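PDB 2IM9: hypothetical protein from Legionella pneumophila subsp. pneumophila, which is of unknown function but may be an N-acetylmuramoyl-L-alanine amidase-like enzyme acting on cell-wall peptides. Local coordinates for residues Arg81-Pro86 with Thr187-Lys192. Numbering follows the deposited sequence.
Sequences RYDQFP and TIRLQK
The guanidinium of Arg189 lies flat on the ring of Phe85, the planes 3° apart and Arg189 CZ 3.6 Å from the ring centroid, a stacked cation-pi pair with NH1 above the middle of the ring. The guanidinium edge grips the Asp83 carboxylate side-on: Arg189 NE bonds Asp83 OD1 at 2.9 Å, and Arg189 NH2 meets the syn lone pair of Asp83 OD2 at 2.8 Å. The two planes stand 66° apart, so NE meets OD1 from above the carboxylate. With CG of Asp83 anti to its backbone N (chi1 -173°), Asp83 OD1 also accepts the Phe85 backbone N, 3.2 Å away on the opposite face, closing an Asx turn. Arg133 gives Asp83 OD2 a second salt bridge, and Gly72 O takes Arg189 NH1, which helps to fix the guanidinium's rotation. Between the backbones, Arg189 N donates to Tyr82 O at 3.0 Å and Gln84 N to Arg189 O at 2.8 Å. Beside them, Ile188 CD1 packs at the edge of the Tyr82 ring; the Tyr82 side chain also touches Leu205 of helix 195-209. The Gln84-Gln191 side is the solvent side: the extended Gln84 chain passes Leu190 CD2, and Gln84 OE1 accepts Gln191 N at 2.8 Å. One water links this OE1 to Lys192 N; another, weakly bound to OE1, reaches Gln191 NE2, while Ser27 holds Gln191 OE1. Asp83 and Arg189 thus form a single beta bridge between the two loops, reinforced by a bidentate salt bridge and an Asx turn, joining the connection before helix 95-107 to the one leading into helix 195-209.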
ATOM      1  N   ARG A  81      18.035  12.947   3.249  1.00 14.81           N
ATOM      2  CA  ARG A  81      18.411  13.425   4.583  1.00 14.52           C
ATOM      3  C   ARG A  81      18.180  12.345   5.640  1.00 15.38           C
ATOM      4  O   ARG A  81      19.006  12.174   6.540  1.00 15.40           O
ATOM      5  CB  ARG A  81      17.624  14.699   4.931  1.00 14.23           C
ATOM      6  CG  ARG A  81      17.949  15.291   6.342  1.00 13.27           C
ATOM      7  CD  ARG A  81      19.433  15.578   6.535  1.00 16.24           C
ATOM      8  NE  ARG A  81      19.658  16.405   7.726  1.00 18.54           N
ATOM      9  CZ  ARG A  81      20.844  16.883   8.077  1.00 20.77           C
ATOM     10  NH1 ARG A  81      21.914  16.622   7.325  1.00 22.49           N
ATOM     11  NH2 ARG A  81      20.957  17.630   9.166  1.00 22.11           N
ATOM     12  N   TYR A  82      17.044  11.640   5.553  1.00 14.76           N
ATOM     13  CA  TYR A  82      16.661  10.702   6.631  1.00 15.04           C
ATOM     14  C   TYR A  82      16.671   9.241   6.215  1.00 15.18           C
ATOM     15  O   TYR A  82      17.000   8.375   7.023  1.00 16.50           O
ATOM     16  CB  TYR A  82      15.276  11.064   7.214  1.00 15.37           C
ATOM     17  CG  TYR A  82      15.225  12.510   7.626  1.00 14.43           C
ATOM     18  CD1 TYR A  82      15.882  12.948   8.780  1.00 14.67           C
ATOM     19  CD2 TYR A  82      14.539  13.450   6.849  1.00 13.85           C
ATOM     20  CE1 TYR A  82      15.875  14.316   9.147  1.00 16.58           C
ATOM     21  CE2 TYR A  82      14.509  14.814   7.211  1.00 15.35           C
ATOM     22  CZ  TYR A  82      15.188  15.227   8.360  1.00 17.57           C
ATOM     23  OH  TYR A  82      15.191  16.553   8.723  1.00 18.39           O
ATOM     24  N   ASP A  83      16.279   8.954   4.974  1.00 14.56           N
ATOM     25  CA  ASP A  83      16.128   7.566   4.544  1.00 13.78           C
ATOM     26  C   ASP A  83      16.642   7.408   3.123  1.00 14.12           C
ATOM     27  O   ASP A  83      15.966   7.795   2.172  1.00 12.83           O
ATOM     28  CB  ASP A  83      14.652   7.125   4.628  1.00 13.91           C
ATOM     29  CG  ASP A  83      14.465   5.635   4.360  1.00 13.33           C
ATOM     30  OD1 ASP A  83      15.430   4.954   3.880  1.00 14.05           O
ATOM     31  OD2 ASP A  83      13.360   5.126   4.658  1.00 14.73           O
ATOM     32  N   GLN A  84      17.845   6.844   3.003  1.00 13.92           N
ATOM     33  CA  GLN A  84      18.573   6.778   1.715  1.00 14.43           C
ATOM     34  C   GLN A  84      18.373   5.454   0.981  1.00 14.81           C
ATOM     35  O   GLN A  84      19.147   5.101   0.066  1.00 15.26           O
ATOM     36  CB  GLN A  84      20.069   7.061   1.953  1.00 14.08           C
ATOM     37  CG  GLN A  84      20.319   8.446   2.616  1.00 15.25           C
ATOM     38  CD  GLN A  84      21.807   8.763   2.794  1.00 17.24           C
ATOM     39  OE1 GLN A  84      22.654   7.861   2.859  1.00 19.19           O
ATOM     40  NE2 GLN A  84      22.119  10.048   2.884  1.00 19.14           N
ATOM     41  N   PHE A  85      17.327   4.720   1.361  1.00 13.77           N
ATOM     42  CA  PHE A  85      16.901   3.583   0.546  1.00 14.02           C
ATOM     43  C   PHE A  85      16.380   4.091  -0.817  1.00 14.10           C
ATOM     44  O   PHE A  85      16.007   5.277  -0.945  1.00 14.94           O
ATOM     45  CB  PHE A  85      15.830   2.773   1.282  1.00 14.32           C
ATOM     46  CG  PHE A  85      16.372   1.581   2.028  1.00 13.86           C
ATOM     47  CD1 PHE A  85      17.461   1.716   2.904  1.00 17.16           C
ATOM     48  CD2 PHE A  85      15.828   0.317   1.823  1.00 15.97           C
ATOM     49  CE1 PHE A  85      17.978   0.621   3.583  1.00 18.15           C
ATOM     50  CE2 PHE A  85      16.340  -0.803   2.516  1.00 18.01           C
ATOM     51  CZ  PHE A  85      17.416  -0.632   3.406  1.00 18.07           C
ATOM     52  N   PRO A  86      16.373   3.213  -1.835  1.00 14.73           N
ATOM     53  CA  PRO A  86      16.076   3.655  -3.198  1.00 14.22           C
ATOM     54  C   PRO A  86      14.652   4.193  -3.331  1.00 13.99           C
ATOM     55  O   PRO A  86      13.755   3.809  -2.572  1.00 14.56           O
ATOM     56  CB  PRO A  86      16.215   2.388  -4.049  1.00 15.25           C
ATOM     57  CG  PRO A  86      16.351   1.249  -3.103  1.00 15.52           C
ATOM     58  CD  PRO A  86      16.645   1.763  -1.735  1.00 15.21           C
ATOM     59  N   THR A 187      14.875   4.384  12.134  1.00 19.07           N
ATOM     60  CA  THR A 187      14.217   5.193  11.112  1.00 17.93           C
ATOM     61  C   THR A 187      15.210   5.851  10.160  1.00 17.69           C
ATOM     62  O   THR A 187      14.896   6.077   8.992  1.00 17.52           O
ATOM     63  CB  THR A 187      13.331   6.274  11.763  1.00 17.96           C
ATOM     64  OG1 THR A 187      12.162   5.636  12.276  1.00 18.73           O
ATOM     65  CG2 THR A 187      12.899   7.327  10.752  1.00 18.27           C
ATOM     66  N   ILE A 188      16.394   6.171  10.675  1.00 16.46           N
ATOM     67  CA  ILE A 188      17.388   6.895   9.897  1.00 16.54           C
ATOM     68  C   ILE A 188      18.298   5.898   9.207  1.00 16.76           C
ATOM     69  O   ILE A 188      19.145   5.262   9.854  1.00 17.18           O
ATOM     70  CB  ILE A 188      18.239   7.845  10.789  1.00 16.07           C
ATOM     71  CG1 ILE A 188      17.333   8.736  11.643  1.00 17.02           C
ATOM     72  CG2 ILE A 188      19.244   8.660   9.916  1.00 17.80           C
ATOM     73  CD1 ILE A 188      16.487   9.736  10.848  1.00 17.79           C
ATOM     74  N   ARG A 189      18.127   5.786   7.892  1.00 16.68           N
ATOM     75  CA  ARG A 189      18.834   4.780   7.105  1.00 17.53           C
ATOM     76  C   ARG A 189      19.837   5.461   6.176  1.00 18.73           C
ATOM     77  O   ARG A 189      19.464   6.029   5.152  1.00 17.79           O
ATOM     78  CB  ARG A 189      17.843   3.891   6.339  1.00 17.56           C
ATOM     79  CG  ARG A 189      16.912   3.107   7.276  1.00 18.40           C
ATOM     80  CD  ARG A 189      16.162   2.020   6.561  1.00 18.49           C
ATOM     81  NE  ARG A 189      15.223   2.551   5.568  1.00 18.50           N
ATOM     82  CZ  ARG A 189      14.356   1.801   4.903  1.00 19.99           C
ATOM     83  NH1 ARG A 189      14.299   0.498   5.136  1.00 16.66           N
ATOM     84  NH2 ARG A 189      13.532   2.357   4.019  1.00 17.99           N
ATOM     85  N   LEU A 190      21.110   5.433   6.571  1.00 19.30           N
ATOM     86  CA  LEU A 190      22.162   6.123   5.839  1.00 21.02           C
ATOM     87  C   LEU A 190      23.054   5.093   5.167  1.00 23.19           C
ATOM     88  O   LEU A 190      23.300   4.033   5.728  1.00 23.06           O
ATOM     89  CB  LEU A 190      22.968   7.009   6.791  1.00 21.62           C
ATOM     90  CG  LEU A 190      22.180   8.046   7.600  1.00 21.03           C
ATOM     91  CD1 LEU A 190      23.104   8.816   8.560  1.00 23.98           C
ATOM     92  CD2 LEU A 190      21.379   8.996   6.701  1.00 22.43           C
ATOM     93  N   GLN A 191      23.531   5.390   3.963  1.00 25.32           N
ATOM     94  CA  GLN A 191      24.299   4.391   3.218  1.00 28.02           C
ATOM     95  C   GLN A 191      25.672   4.174   3.834  1.00 29.31           C
ATOM     96  O   GLN A 191      26.159   3.042   3.901  1.00 29.79           O
ATOM     97  CB  GLN A 191      24.385   4.757   1.740  1.00 28.16           C
ATOM     98  CG  GLN A 191      22.998   4.837   1.098  1.00 30.44           C
ATOM     99  CD  GLN A 191      22.995   4.437  -0.360  1.00 33.76           C
ATOM    100  OE1 GLN A 191      23.189   3.265  -0.693  1.00 34.68           O
ATOM    101  NE2 GLN A 191      22.756   5.409  -1.240  1.00 35.11           N
ATOM    102  N   LYS A 192      26.269   5.269   4.299  1.00 30.57           N
ATOM    103  CA  LYS A 192      27.529   5.260   5.038  1.00 32.27           C
ATOM    104  C   LYS A 192      27.152   5.283   6.526  1.00 32.84           C
ATOM    105  O   LYS A 192      26.543   6.245   7.001  1.00 32.47           O
ATOM    106  CB  LYS A 192      28.341   6.496   4.633  1.00 32.77           C
ATOM    107  CG  LYS A 192      29.784   6.545   5.120  1.00 34.95           C
ATOM    108  CD  LYS A 192      30.531   7.624   4.335  1.00 38.27           C
ATOM    109  CE  LYS A 192      31.876   7.995   4.946  1.00 39.35           C
ATOM    110  NZ  LYS A 192      32.611   8.923   4.020  1.00 39.32           N
TER
HETATM  111  O   HOH W   1      13.037   4.879   7.434  1.00 19.46           O
HETATM  112  O   HOH W   2      23.242   8.066  -0.416  1.00 25.31           O
HETATM  113  O   HOH W   3      25.401   7.986   3.647  1.00 26.68           O